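Local coordinates for protein imidazolonepropionase (Unidentified, PDB 2Q09) that catalyses hydrolytic opening of the imidazolone ring of imidazolone-5-propanoate to N-formimidoyl-L-glutamate, the third step of histidine degradation, at residues R7-V12 against L32-G37; L130-V135 against G391-V396; S327-M332 against A384-L389. All coordinates share one frame; numbering follows the deposited sequence.

Contact 1 of 3, residues R7-V12 against L32-G37; sequences RVWLNV and LGVHEG
Trp9 and Leu32 form an antiparallel hydrogen-bonded pair whose backbone groups satisfy one another in both directions. Trp9 N donates to Leu32 O over 2.7 Å in a nearly straight bond (170° at the hydrogen), and Leu32 N returns a bond of 2.9 Å to Trp9 O. At the next hydrogen-bonded pair, two residues along, Val34 N donates to Arg7 O, again at 2.9 Å. Between these pairs Val8 faces Gly33 in a non-hydrogen-bonded pair with their CA atoms 4.2 Å apart. Here CA-H groups supply the secondary contacts: Gly33 CA lies 3.2 Å from Arg7 O and Val8 CA 3.3 Å from Leu32 O, so each of these carbonyls has a C-H donor besides its amide. Gly33 CA also packs on Val8 CG2. The other edge of strand 7-10 is bonded too, since Val8 and Leu10 make backbone hydrogen bonds with Gln57.

On the face carrying Arg7, Trp9 and Val34, the two methyls of Val34 divide their partners. CG1 lies 3.7 Å from Trp9 CZ3, meeting the indole obliquely, while CG2 touches Arg7 CB at 3.6 Å, where the extended arginine chain crosses the valine at a slant. With CG1 anti to the carbonyl carbon (chi1 -53°), CG2 of Val34 falls between the backbone N and the carbonyl carbon, on the side of Arg7. Phe375 packs edge-to-face on Trp9, bringing strand 375-378 against this side.

Beyond the paired residues, Asn11 ND2 is hydrogen-bonded to Asp58. Asn11 and Val12 together face His30, which fits a G1 beta bulge where the chain turns out of this sheet. Antiparallel pairing of this kind builds the small beta domain that accompanies the metal-binding barrel in amidohydrolases such as the HutI family.

Contact 2 of 3, residues L130-V135 against G391-V396; sequences LIREGV and GVDQLV
Leu395 meets the C-terminal end of helix 116-133 in a small surface contact, where the helix gives way to barrel strand 135-141 and the chain of 391-396 runs into strand 395-400. It joins the two by apolar touch and by water, with no direct hydrogen bond across. One methyl of Leu395 does most of the touching: CD1 rests 3.4 Å from Arg132 O and 3.7 Å from Gly134 N, over the final turn. That turn closes as a Schellman motif: Gly134 has positive phi, Val135 N reaches back to Leu130 O and Gly134 N to Ile131 O. Leu130 O also accepts from Glu133 N, its two donors coming from opposite faces of its plane.

Water 1 bridges the backbones, donating to Arg132 O at 3.0 Å and accepting from Gln394 N at 2.8 Å. Water 2 likewise links Glu133 OE2 to Gly391 N. At the rim, Asp393 OD1 lies 3.8 Å from Arg132 CD, beside the aliphatic part of the chain. The charged groups are near but unbonded: OD1 sits well out of the guanidinium plane, which is turned 52° from the carboxylate, so any attraction is probably diffuse.

Glu133 turns its carboxylate to Ser327 OG and the amide of Leu328, at the start of helix 328-339. Leu395 also packs on Leu376 and Trp378 of strand 375-378, the antiparallel neighbour of strand 395-400.

Contact 3 of 3, residues S327-M332 against A384-L389; sequences SLRMAM and AELSYL
Arg329 NE donates to Leu386 O over 2.9 Å, with 152° at the hydrogen. It arrives in the carbonyl plane, on a lone pair, with a C=O...N angle of 129°, although the oxygen lies somewhat out of the guanidinium plane. The neighbouring NH2 makes a weak bond of 3.5 Å to Glu385 O, near the edge of the guanidinium. It is also close to Leu389 O at 2.8 Å, but the angle there is too poor for a hydrogen bond; outside the two segments NH2 is hydrogen-bonded to Gln394 OE1. The arginine chain bends at chi3 (66°), and this turn carries the guanidinium round to the carbonyls of the short helix. Leu386 CD2 lies over one face of the group, 3.8 Å from NH2 and offset toward the rim, while Trp378 of strand 375-378 also touches Arg329.

Helix 328-339 follows the eighth strand of the TIM barrel, 312-314, whereas the weakly bonded helix 385-388 lies in the connection between strands 375-378 and 395-400. The contact therefore ties the outer layer of the barrel to the chain linking two strands of the small beta domain. A leucine in place of Arg329 has no N-H to offer, and is likely to leave Leu386 O and Gln394 OE1 without their mate and the short helix less firmly tied.

One turn further on, Met332, present as selenomethionine, reaches Ser387. Its chain bends near the end, and the terminal CE comes to 3.4 Å from Ser387 OG, with Met332 CB at 3.8 Å from the same oxygen. Met347 of helix 343-349 touches both Met332 and Leu386. At the beginning of the barrel helix, Ser327 is the N-cap, its OG accepting from Met330 N at 3.1 Å.

Overall arrangement
Contact 1 comes first along the chain and closes before contact 2 opens; contact 3 is nested inside the long loop that contact 2 closes. Contacts 2 and 3 are neighbours, their centres about 10 Å apart, and Glu133 joins them by reaching the start of helix 328-339. Contact 1 stands apart, its centre about 20 Å from that of contact 2 and 26 Å from that of contact 3. It belongs to the small beta domain itself, whereas the other two fasten barrel helices 116-133 and 328-339 to the chain leading from strand 375-378 into strand 395-400, including the start of the latter. All three lie away from the iron and inhibitor site.

Contact 1 of 3, residues R7-V12 against L32-G37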
ATOM      1  N   ARG A   7     -16.109  -4.894  24.295  1.00 46.76           N
ATOM      2  CA  ARG A   7     -14.751  -5.299  24.623  1.00 44.82           C
ATOM      3  C   ARG A   7     -13.931  -4.127  25.138  1.00 42.48           C
ATOM      4  O   ARG A   7     -14.110  -2.996  24.702  1.00 41.67           O
ATOM      5  CB  ARG A   7     -14.097  -5.900  23.372  1.00 46.70           C
ATOM      6  CG  ARG A   7     -15.084  -6.694  22.502  1.00 49.35           C
ATOM      7  CD  ARG A   7     -14.413  -7.412  21.336  1.00 50.90           C
ATOM      8  NE  ARG A   7     -15.351  -8.271  20.618  1.00 52.89           N
ATOM      9  CZ  ARG A   7     -16.356  -7.831  19.866  1.00 54.22           C
ATOM     10  NH1 ARG A   7     -16.559  -6.533  19.724  1.00 54.43           N
ATOM     11  NH2 ARG A   7     -17.163  -8.692  19.267  1.00 54.93           N
ATOM     12  N   VAL A   8     -13.036  -4.404  26.083  1.00 40.07           N
ATOM     13  CA  VAL A   8     -12.197  -3.356  26.651  1.00 38.40           C
ATOM     14  C   VAL A   8     -10.773  -3.830  26.919  1.00 37.10           C
ATOM     15  O   VAL A   8     -10.553  -4.909  27.469  1.00 36.61           O
ATOM     16  CB  VAL A   8     -12.778  -2.809  27.984  1.00 38.49           C
ATOM     17  CG1 VAL A   8     -11.782  -1.843  28.630  1.00 37.92           C
ATOM     18  CG2 VAL A   8     -14.092  -2.102  27.732  1.00 37.46           C
ATOM     19  N   TRP A   9      -9.817  -3.012  26.497  1.00 35.63           N
ATOM     20  CA  TRP A   9      -8.404  -3.286  26.692  1.00 35.31           C
ATOM     21  C   TRP A   9      -7.925  -2.327  27.772  1.00 34.50           C
ATOM     22  O   TRP A   9      -7.877  -1.116  27.561  1.00 34.21           O
ATOM     23  CB  TRP A   9      -7.629  -3.050  25.389  1.00 35.21           C
ATOM     24  CG  TRP A   9      -7.750  -4.182  24.435  1.00 34.36           C
ATOM     25  CD1 TRP A   9      -6.846  -5.183  24.233  1.00 34.09           C
ATOM     26  CD2 TRP A   9      -8.874  -4.483  23.604  1.00 33.98           C
ATOM     27  NE1 TRP A   9      -7.339  -6.095  23.333  1.00 33.87           N
ATOM     28  CE2 TRP A   9      -8.589  -5.689  22.932  1.00 33.39           C
ATOM     29  CE3 TRP A   9     -10.105  -3.856  23.367  1.00 34.42           C
ATOM     30  CZ2 TRP A   9      -9.482  -6.279  22.033  1.00 34.38           C
ATOM     31  CZ3 TRP A   9     -10.995  -4.444  22.471  1.00 34.33           C
ATOM     32  CH2 TRP A   9     -10.678  -5.642  21.822  1.00 33.83           C
ATOM     33  N   LEU A  10      -7.589  -2.870  28.935  1.00 34.21           N
ATOM     34  CA  LEU A  10      -7.129  -2.046  30.045  1.00 33.50           C
ATOM     35  C   LEU A  10      -5.619  -1.848  30.047  1.00 33.86           C
ATOM     36  O   LEU A  10      -4.862  -2.690  29.562  1.00 33.20           O
ATOM     37  CB  LEU A  10      -7.549  -2.671  31.377  1.00 33.96           C
ATOM     38  CG  LEU A  10      -9.045  -2.747  31.695  1.00 33.96           C
ATOM     39  CD1 LEU A  10      -9.255  -3.576  32.951  1.00 35.37           C
ATOM     40  CD2 LEU A  10      -9.610  -1.342  31.874  1.00 33.69           C
ATOM     41  N   ASN A  11      -5.200  -0.725  30.618  1.00 32.80           N
ATOM     42  CA  ASN A  11      -3.797  -0.373  30.739  1.00 32.32           C
ATOM     43  C   ASN A  11      -2.974  -0.460  29.459  1.00 30.27           C
ATOM     44  O   ASN A  11      -1.973  -1.169  29.410  1.00 29.07           O
ATOM     45  CB  ASN A  11      -3.143  -1.227  31.830  1.00 33.12           C
ATOM     46  CG  ASN A  11      -3.783  -1.014  33.190  1.00 37.83           C
ATOM     47  OD1 ASN A  11      -3.909   0.116  33.655  1.00 38.28           O
ATOM     48  ND2 ASN A  11      -4.194  -2.100  33.835  1.00 38.48           N
ATOM     49  N   VAL A  12      -3.401   0.253  28.428  1.00 30.26           N
ATOM     50  CA  VAL A  12      -2.648   0.286  27.183  1.00 29.84           C
ATOM     51  C   VAL A  12      -1.964   1.648  27.102  1.00 28.89           C
ATOM     52  O   VAL A  12      -2.542   2.657  27.506  1.00 27.95           O
ATOM     53  CB  VAL A  12      -3.554   0.128  25.940  1.00 30.35           C
ATOM     54  CG1 VAL A  12      -4.123  -1.280  25.881  1.00 31.23           C
ATOM     55  CG2 VAL A  12      -4.655   1.160  25.959  1.00 32.15           C
ATOM     56  N   LEU A  32      -9.079   1.185  26.361  1.00 32.10           N
ATOM     57  CA  LEU A  32      -9.660   1.285  25.027  1.00 31.95           C
ATOM     58  C   LEU A  32     -10.846   0.335  24.899  1.00 32.08           C
ATOM     59  O   LEU A  32     -10.696  -0.879  25.023  1.00 32.23           O
ATOM     60  CB  LEU A  32      -8.599   0.964  23.965  1.00 32.82           C
ATOM     61  CG  LEU A  32      -8.950   1.239  22.497  1.00 32.78           C
ATOM     62  CD1 LEU A  32      -7.706   1.076  21.639  1.00 33.58           C
ATOM     63  CD2 LEU A  32     -10.047   0.291  22.032  1.00 32.27           C
ATOM     64  N   GLY A  33     -12.025   0.901  24.655  1.00 32.64           N
ATOM     65  CA  GLY A  33     -13.225   0.094  24.519  1.00 32.66           C
ATOM     66  C   GLY A  33     -13.756   0.148  23.102  1.00 32.60           C
ATOM     67  O   GLY A  33     -13.691   1.187  22.447  1.00 33.22           O
ATOM     68  N   VAL A  34     -14.274  -0.968  22.611  1.00 32.84           N
ATOM     69  CA  VAL A  34     -14.793  -0.984  21.257  1.00 34.24           C
ATOM     70  C   VAL A  34     -16.278  -1.309  21.226  1.00 35.24           C
ATOM     71  O   VAL A  34     -16.791  -2.035  22.076  1.00 35.98           O
ATOM     72  CB  VAL A  34     -14.027  -2.005  20.374  1.00 33.92           C
ATOM     73  CG1 VAL A  34     -12.530  -1.733  20.451  1.00 32.51           C
ATOM     74  CG2 VAL A  34     -14.339  -3.424  20.802  1.00 33.23           C
ATOM     75  N   HIS A  35     -16.971  -0.747  20.245  1.00 36.64           N
ATOM     76  CA  HIS A  35     -18.387  -1.006  20.086  1.00 37.94           C
ATOM     77  C   HIS A  35     -18.711  -1.078  18.608  1.00 37.47           C
ATOM     78  O   HIS A  35     -18.461  -0.134  17.860  1.00 36.69           O
ATOM     79  CB  HIS A  35     -19.230   0.082  20.748  1.00 38.82           C
ATOM     80  CG  HIS A  35     -20.684  -0.254  20.803  1.00 41.59           C
ATOM     81  ND1 HIS A  35     -21.159  -1.368  21.466  1.00 42.28           N
ATOM     82  CD2 HIS A  35     -21.763   0.343  20.246  1.00 41.81           C
ATOM     83  CE1 HIS A  35     -22.469  -1.444  21.308  1.00 42.41           C
ATOM     84  NE2 HIS A  35     -22.862  -0.418  20.572  1.00 42.00           N
ATOM     85  N   GLU A  36     -19.259  -2.211  18.194  1.00 37.77           N
ATOM     86  CA  GLU A  36     -19.625  -2.423  16.806  1.00 39.16           C
ATOM     87  C   GLU A  36     -18.491  -2.073  15.844  1.00 37.45           C
ATOM     88  O   GLU A  36     -18.644  -1.239  14.950  1.00 37.49           O
ATOM     89  CB  GLU A  36     -20.895  -1.630  16.485  1.00 42.08           C
ATOM     90  CG  GLU A  36     -22.159  -2.314  16.996  1.00 47.77           C
ATOM     91  CD  GLU A  36     -23.381  -1.421  16.986  1.00 51.69           C
ATOM     92  OE1 GLU A  36     -23.612  -0.736  15.973  1.00 54.64           O
ATOM     93  OE2 GLU A  36     -24.120  -1.415  17.990  1.00 53.41           O
ATOM     94  N   GLY A  37     -17.351  -2.726  16.052  1.00 35.80           N
ATOM     95  CA  GLY A  37     -16.184  -2.544  15.204  1.00 34.47           C
ATOM     96  C   GLY A  37     -15.454  -1.214  15.255  1.00 33.00           C
ATOM     97  O   GLY A  37     -14.536  -0.993  14.471  1.00 31.01           O
TER

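Contact 2 of 3, residues L130-V135 against G391-V396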
ATOM      1  N   LEU A 130       2.644 -10.365   6.079  1.00 19.73           N
ATOM      2  CA  LEU A 130       2.309  -8.974   6.368  1.00 20.29           C
ATOM      3  C   LEU A 130       1.447  -8.941   7.633  1.00 21.53           C
ATOM      4  O   LEU A 130       1.618  -8.078   8.494  1.00 21.42           O
ATOM      5  CB  LEU A 130       1.547  -8.337   5.201  1.00 20.28           C
ATOM      6  CG  LEU A 130       2.342  -8.091   3.914  1.00 21.58           C
ATOM      7  CD1 LEU A 130       1.448  -7.432   2.875  1.00 22.49           C
ATOM      8  CD2 LEU A 130       3.542  -7.197   4.217  1.00 22.02           C
ATOM      9  N   ILE A 131       0.516  -9.885   7.740  1.00 21.48           N
ATOM     10  CA  ILE A 131      -0.369  -9.965   8.901  1.00 22.64           C
ATOM     11  C   ILE A 131       0.407 -10.017  10.221  1.00 23.30           C
ATOM     12  O   ILE A 131       0.127  -9.245  11.142  1.00 22.67           O
ATOM     13  CB  ILE A 131      -1.303 -11.207   8.799  1.00 23.34           C
ATOM     14  CG1 ILE A 131      -2.539 -10.888   7.936  1.00 25.01           C
ATOM     15  CG2 ILE A 131      -1.817 -11.612  10.185  1.00 22.74           C
ATOM     16  CD1 ILE A 131      -2.255 -10.086   6.701  1.00 33.57           C
ATOM     17  N   ARG A 132       1.384 -10.907  10.312  1.00 21.96           N
ATOM     18  CA  ARG A 132       2.150 -11.018  11.547  1.00 23.74           C
ATOM     19  C   ARG A 132       3.045  -9.817  11.848  1.00 23.86           C
ATOM     20  O   ARG A 132       3.514  -9.667  12.979  1.00 23.93           O
ATOM     21  CB  ARG A 132       2.956 -12.312  11.554  1.00 24.89           C
ATOM     22  CG  ARG A 132       3.981 -12.426  10.458  1.00 25.82           C
ATOM     23  CD  ARG A 132       4.492 -13.854  10.377  1.00 27.72           C
ATOM     24  NE  ARG A 132       5.634 -13.962   9.479  1.00 27.70           N
ATOM     25  CZ  ARG A 132       6.124 -15.111   9.027  1.00 28.65           C
ATOM     26  NH1 ARG A 132       5.568 -16.259   9.389  1.00 26.99           N
ATOM     27  NH2 ARG A 132       7.172 -15.105   8.217  1.00 27.79           N
ATOM     28  N   GLU A 133       3.286  -8.969  10.851  1.00 22.68           N
ATOM     29  CA  GLU A 133       4.082  -7.764  11.060  1.00 23.37           C
ATOM     30  C   GLU A 133       3.182  -6.677  11.630  1.00 24.03           C
ATOM     31  O   GLU A 133       3.663  -5.633  12.069  1.00 26.03           O
ATOM     32  CB  GLU A 133       4.667  -7.225   9.754  1.00 23.68           C
ATOM     33  CG  GLU A 133       5.793  -8.015   9.153  1.00 27.23           C
ATOM     34  CD  GLU A 133       6.628  -7.173   8.194  1.00 27.69           C
ATOM     35  OE1 GLU A 133       6.048  -6.341   7.468  1.00 28.62           O
ATOM     36  OE2 GLU A 133       7.862  -7.352   8.163  1.00 28.93           O
ATOM     37  N   GLY A 134       1.873  -6.905  11.578  1.00 22.80           N
ATOM     38  CA  GLY A 134       0.937  -5.921  12.091  1.00 21.83           C
ATOM     39  C   GLY A 134       0.143  -5.191  11.017  1.00 19.80           C
ATOM     40  O   GLY A 134      -0.547  -4.222  11.317  1.00 19.25           O
ATOM     41  N   VAL A 135       0.226  -5.641   9.768  1.00 18.60           N
ATOM     42  CA  VAL A 135      -0.524  -4.977   8.700  1.00 19.56           C
ATOM     43  C   VAL A 135      -1.992  -5.403   8.779  1.00 19.55           C
ATOM     44  O   VAL A 135      -2.299  -6.595   8.750  1.00 21.41           O
ATOM     45  CB  VAL A 135       0.031  -5.335   7.309  1.00 20.92           C
ATOM     46  CG1 VAL A 135      -0.823  -4.677   6.221  1.00 18.35           C
ATOM     47  CG2 VAL A 135       1.487  -4.851   7.184  1.00 20.49           C
ATOM     48  N   GLY A 391      12.010  -8.129  11.244  1.00 22.36           N
ATOM     49  CA  GLY A 391      11.984  -9.578  11.144  1.00 21.78           C
ATOM     50  C   GLY A 391      11.541 -10.405  12.338  1.00 22.72           C
ATOM     51  O   GLY A 391      11.484 -11.627  12.237  1.00 21.86           O
ATOM     52  N   VAL A 392      11.232  -9.758  13.458  1.00 21.10           N
ATOM     53  CA  VAL A 392      10.813 -10.466  14.666  1.00 21.99           C
ATOM     54  C   VAL A 392       9.327 -10.278  14.978  1.00 23.07           C
ATOM     55  O   VAL A 392       8.816  -9.155  14.951  1.00 23.96           O
ATOM     56  CB  VAL A 392      11.622  -9.971  15.894  1.00 20.81           C
ATOM     57  CG1 VAL A 392      11.176 -10.692  17.151  1.00 20.28           C
ATOM     58  CG2 VAL A 392      13.107 -10.184  15.655  1.00 20.06           C
ATOM     59  N   ASP A 393       8.636 -11.377  15.276  1.00 22.22           N
ATOM     60  CA  ASP A 393       7.218 -11.307  15.618  1.00 23.18           C
ATOM     61  C   ASP A 393       7.130 -10.646  16.990  1.00 22.99           C
ATOM     62  O   ASP A 393       7.703 -11.137  17.961  1.00 21.79           O
ATOM     63  CB  ASP A 393       6.595 -12.706  15.682  1.00 23.40           C
ATOM     64  CG  ASP A 393       6.422 -13.344  14.309  1.00 27.71           C
ATOM     65  OD1 ASP A 393       6.672 -12.669  13.288  1.00 26.18           O
ATOM     66  OD2 ASP A 393       6.027 -14.530  14.261  1.00 26.45           O
ATOM     67  N   GLN A 394       6.409  -9.534  17.071  1.00 23.39           N
ATOM     68  CA  GLN A 394       6.301  -8.792  18.323  1.00 22.56           C
ATOM     69  C   GLN A 394       4.870  -8.444  18.726  1.00 23.40           C
ATOM     70  O   GLN A 394       4.653  -7.685  19.676  1.00 21.45           O
ATOM     71  CB  GLN A 394       7.124  -7.509  18.223  1.00 21.84           C
ATOM     72  CG  GLN A 394       8.600  -7.747  17.971  1.00 21.73           C
ATOM     73  CD  GLN A 394       9.323  -6.482  17.558  1.00 24.68           C
ATOM     74  OE1 GLN A 394       9.181  -6.011  16.423  1.00 26.01           O
ATOM     75  NE2 GLN A 394      10.095  -5.912  18.483  1.00 26.22           N
ATOM     76  N   LEU A 395       3.896  -8.996  18.011  1.00 23.15           N
ATOM     77  CA  LEU A 395       2.502  -8.717  18.326  1.00 24.49           C
ATOM     78  C   LEU A 395       1.993  -9.550  19.493  1.00 25.15           C
ATOM     79  O   LEU A 395       2.219 -10.755  19.552  1.00 24.08           O
ATOM     80  CB  LEU A 395       1.612  -8.974  17.112  1.00 22.65           C
ATOM     81  CG  LEU A 395       1.771  -8.017  15.931  1.00 23.59           C
ATOM     82  CD1 LEU A 395       0.898  -8.499  14.779  1.00 20.80           C
ATOM     83  CD2 LEU A 395       1.395  -6.612  16.357  1.00 21.69           C
ATOM     84  N   VAL A 396       1.321  -8.892  20.425  1.00 27.09           N
ATOM     85  CA  VAL A 396       0.743  -9.572  21.576  1.00 27.56           C
ATOM     86  C   VAL A 396      -0.747  -9.697  21.270  1.00 28.78           C
ATOM     87  O   VAL A 396      -1.418 -10.640  21.699  1.00 29.05           O
ATOM     88  CB  VAL A 396       0.935  -8.750  22.870  1.00 28.79           C
ATOM     89  CG1 VAL A 396      -0.021  -9.230  23.942  1.00 29.25           C
ATOM     90  CG2 VAL A 396       2.375  -8.879  23.358  1.00 28.71           C
TER
HETATM   91  O   HOH W   1       5.621  -8.374  14.590  1.00 29.40           O
HETATM   92  O   HOH W   2       9.308  -7.224  10.521  1.00 23.64           O

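Contact 3 of 3, residues S327-M332 against A384-L389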
ATOM      1  N   SER A 327       7.784  -7.435   3.265  1.00 22.07           N
ATOM      2  CA  SER A 327       7.945  -6.851   4.583  1.00 22.51           C
ATOM      3  C   SER A 327       7.662  -5.354   4.517  1.00 23.05           C
ATOM      4  O   SER A 327       8.305  -4.623   3.757  1.00 20.82           O
ATOM      5  CB  SER A 327       9.374  -7.070   5.086  1.00 23.24           C
ATOM      6  OG  SER A 327       9.549  -6.483   6.365  1.00 23.12           O
ATOM      7  N   LEU A 328       6.694  -4.896   5.302  1.00 21.79           N
ATOM      8  CA  LEU A 328       6.386  -3.473   5.333  1.00 21.20           C
ATOM      9  C   LEU A 328       7.408  -2.798   6.242  1.00 19.68           C
ATOM     10  O   LEU A 328       7.894  -1.707   5.956  1.00 19.61           O
ATOM     11  CB  LEU A 328       4.981  -3.213   5.884  1.00 21.61           C
ATOM     12  CG  LEU A 328       4.657  -1.729   6.107  1.00 20.20           C
ATOM     13  CD1 LEU A 328       4.745  -0.976   4.781  1.00 20.51           C
ATOM     14  CD2 LEU A 328       3.263  -1.581   6.711  1.00 21.23           C
ATOM     15  N   ARG A 329       7.730  -3.461   7.345  1.00 18.89           N
ATOM     16  CA  ARG A 329       8.687  -2.897   8.285  1.00 21.33           C
ATOM     17  C   ARG A 329      10.082  -2.720   7.698  1.00 20.11           C
ATOM     18  O   ARG A 329      10.783  -1.776   8.050  1.00 19.52           O
ATOM     19  CB  ARG A 329       8.721  -3.730   9.569  1.00 21.13           C
ATOM     20  CG  ARG A 329       7.410  -3.577  10.354  1.00 24.48           C
ATOM     21  CD  ARG A 329       7.381  -4.382  11.639  1.00 25.64           C
ATOM     22  NE  ARG A 329       8.362  -3.906  12.607  1.00 23.02           N
ATOM     23  CZ  ARG A 329       8.503  -4.424  13.824  1.00 25.05           C
ATOM     24  NH1 ARG A 329       7.719  -5.424  14.207  1.00 24.77           N
ATOM     25  NH2 ARG A 329       9.431  -3.966  14.651  1.00 22.46           N
HETATM   26  N   MSE A 330      10.480  -3.606   6.787  1.00 20.73           N
HETATM   27  CA  MSE A 330      11.794  -3.479   6.157  1.00 20.25           C
HETATM   28  C   MSE A 330      11.733  -2.194   5.326  1.00 21.10           C
HETATM   29  O   MSE A 330      12.707  -1.442   5.226  1.00 18.26           O
HETATM   30  CB  MSE A 330      12.077  -4.672   5.242  1.00 20.29           C
HETATM   31  CG  MSE A 330      13.452  -4.656   4.593  1.00 24.39           C
HETATM   32 SE   MSE A 330      14.894  -4.921   5.896  1.00 26.81          SE
HETATM   33  CE  MSE A 330      15.694  -3.169   5.837  1.00 27.45           C
ATOM     34  N   ALA A 331      10.571  -1.939   4.736  1.00 18.11           N
ATOM     35  CA  ALA A 331      10.392  -0.740   3.924  1.00 19.07           C
ATOM     36  C   ALA A 331      10.525   0.507   4.795  1.00 17.79           C
ATOM     37  O   ALA A 331      11.070   1.529   4.369  1.00 17.70           O
ATOM     38  CB  ALA A 331       9.020  -0.757   3.245  1.00 19.31           C
HETATM   39  N   MSE A 332      10.005   0.424   6.014  1.00 17.08           N
HETATM   40  CA  MSE A 332      10.086   1.546   6.946  1.00 18.04           C
HETATM   41  C   MSE A 332      11.555   1.800   7.295  1.00 18.09           C
HETATM   42  O   MSE A 332      12.014   2.948   7.343  1.00 19.38           O
HETATM   43  CB  MSE A 332       9.292   1.223   8.215  1.00 18.91           C
HETATM   44  CG  MSE A 332       7.786   1.080   7.964  1.00 20.80           C
HETATM   45 SE   MSE A 332       6.831   0.333   9.458  1.00 26.32          SE
HETATM   46  CE  MSE A 332       6.826   1.950  10.596  1.00 23.94           C
ATOM     47  N   ALA A 384       9.272   3.805  18.042  1.00 22.97           N
ATOM     48  CA  ALA A 384      10.438   4.023  17.190  1.00 22.84           C
ATOM     49  C   ALA A 384      11.035   2.673  16.788  1.00 23.10           C
ATOM     50  O   ALA A 384      11.637   2.532  15.718  1.00 21.59           O
ATOM     51  CB  ALA A 384      11.495   4.860  17.935  1.00 23.53           C
ATOM     52  N   GLU A 385      10.864   1.676  17.649  1.00 23.00           N
ATOM     53  CA  GLU A 385      11.410   0.356  17.374  1.00 24.13           C
ATOM     54  C   GLU A 385      10.769  -0.353  16.171  1.00 23.88           C
ATOM     55  O   GLU A 385      11.372  -1.254  15.584  1.00 23.53           O
ATOM     56  CB  GLU A 385      11.301  -0.541  18.613  1.00 26.63           C
ATOM     57  CG  GLU A 385      11.844  -1.937  18.353  1.00 31.13           C
ATOM     58  CD  GLU A 385      12.204  -2.693  19.614  1.00 34.58           C
ATOM     59  OE1 GLU A 385      12.641  -3.851  19.481  1.00 33.00           O
ATOM     60  OE2 GLU A 385      12.060  -2.145  20.730  1.00 34.60           O
ATOM     61  N   LEU A 386       9.564   0.058  15.788  1.00 22.66           N
ATOM     62  CA  LEU A 386       8.890  -0.591  14.665  1.00 22.01           C
ATOM     63  C   LEU A 386       9.616  -0.391  13.334  1.00 22.32           C
ATOM     64  O   LEU A 386       9.555  -1.253  12.460  1.00 21.25           O
ATOM     65  CB  LEU A 386       7.444  -0.104  14.562  1.00 21.70           C
ATOM     66  CG  LEU A 386       6.623  -0.380  15.824  1.00 22.33           C
ATOM     67  CD1 LEU A 386       5.158  -0.012  15.589  1.00 22.52           C
ATOM     68  CD2 LEU A 386       6.739  -1.840  16.199  1.00 22.93           C
ATOM     69  N   SER A 387      10.298   0.743  13.187  1.00 22.26           N
ATOM     70  CA  SER A 387      11.072   1.043  11.979  1.00 22.37           C
ATOM     71  C   SER A 387      12.507   0.534  12.136  1.00 22.22           C
ATOM     72  O   SER A 387      13.253   0.445  11.158  1.00 23.10           O
ATOM     73  CB  SER A 387      11.146   2.565  11.736  1.00 22.43           C
ATOM     74  OG  SER A 387       9.876   3.130  11.488  1.00 26.83           O
ATOM     75  N   TYR A 388      12.887   0.212  13.370  1.00 22.41           N
ATOM     76  CA  TYR A 388      14.251  -0.201  13.680  1.00 21.98           C
ATOM     77  C   TYR A 388      14.563  -1.697  13.605  1.00 22.45           C
ATOM     78  O   TYR A 388      15.310  -2.129  12.720  1.00 23.68           O
ATOM     79  CB  TYR A 388      14.629   0.317  15.074  1.00 21.48           C
ATOM     80  CG  TYR A 388      16.113   0.304  15.348  1.00 20.65           C
ATOM     81  CD1 TYR A 388      16.948   1.262  14.777  1.00 21.54           C
ATOM     82  CD2 TYR A 388      16.689  -0.671  16.164  1.00 23.34           C
ATOM     83  CE1 TYR A 388      18.325   1.255  15.016  1.00 22.89           C
ATOM     84  CE2 TYR A 388      18.056  -0.691  16.405  1.00 23.36           C
ATOM     85  CZ  TYR A 388      18.867   0.275  15.831  1.00 23.53           C
ATOM     86  OH  TYR A 388      20.220   0.255  16.069  1.00 24.05           O
ATOM     87  N   LEU A 389      14.019  -2.471  14.544  1.00 21.98           N
ATOM     88  CA  LEU A 389      14.259  -3.911  14.604  1.00 24.16           C
ATOM     89  C   LEU A 389      13.283  -4.631  13.685  1.00 22.83           C
ATOM     90  O   LEU A 389      12.073  -4.633  13.931  1.00 23.11           O
ATOM     91  CB  LEU A 389      14.080  -4.419  16.039  1.00 26.11           C
ATOM     92  CG  LEU A 389      14.393  -5.903  16.234  1.00 27.95           C
ATOM     93  CD1 LEU A 389      15.857  -6.167  15.947  1.00 27.48           C
ATOM     94  CD2 LEU A 389      14.052  -6.299  17.658  1.00 32.58           C
TER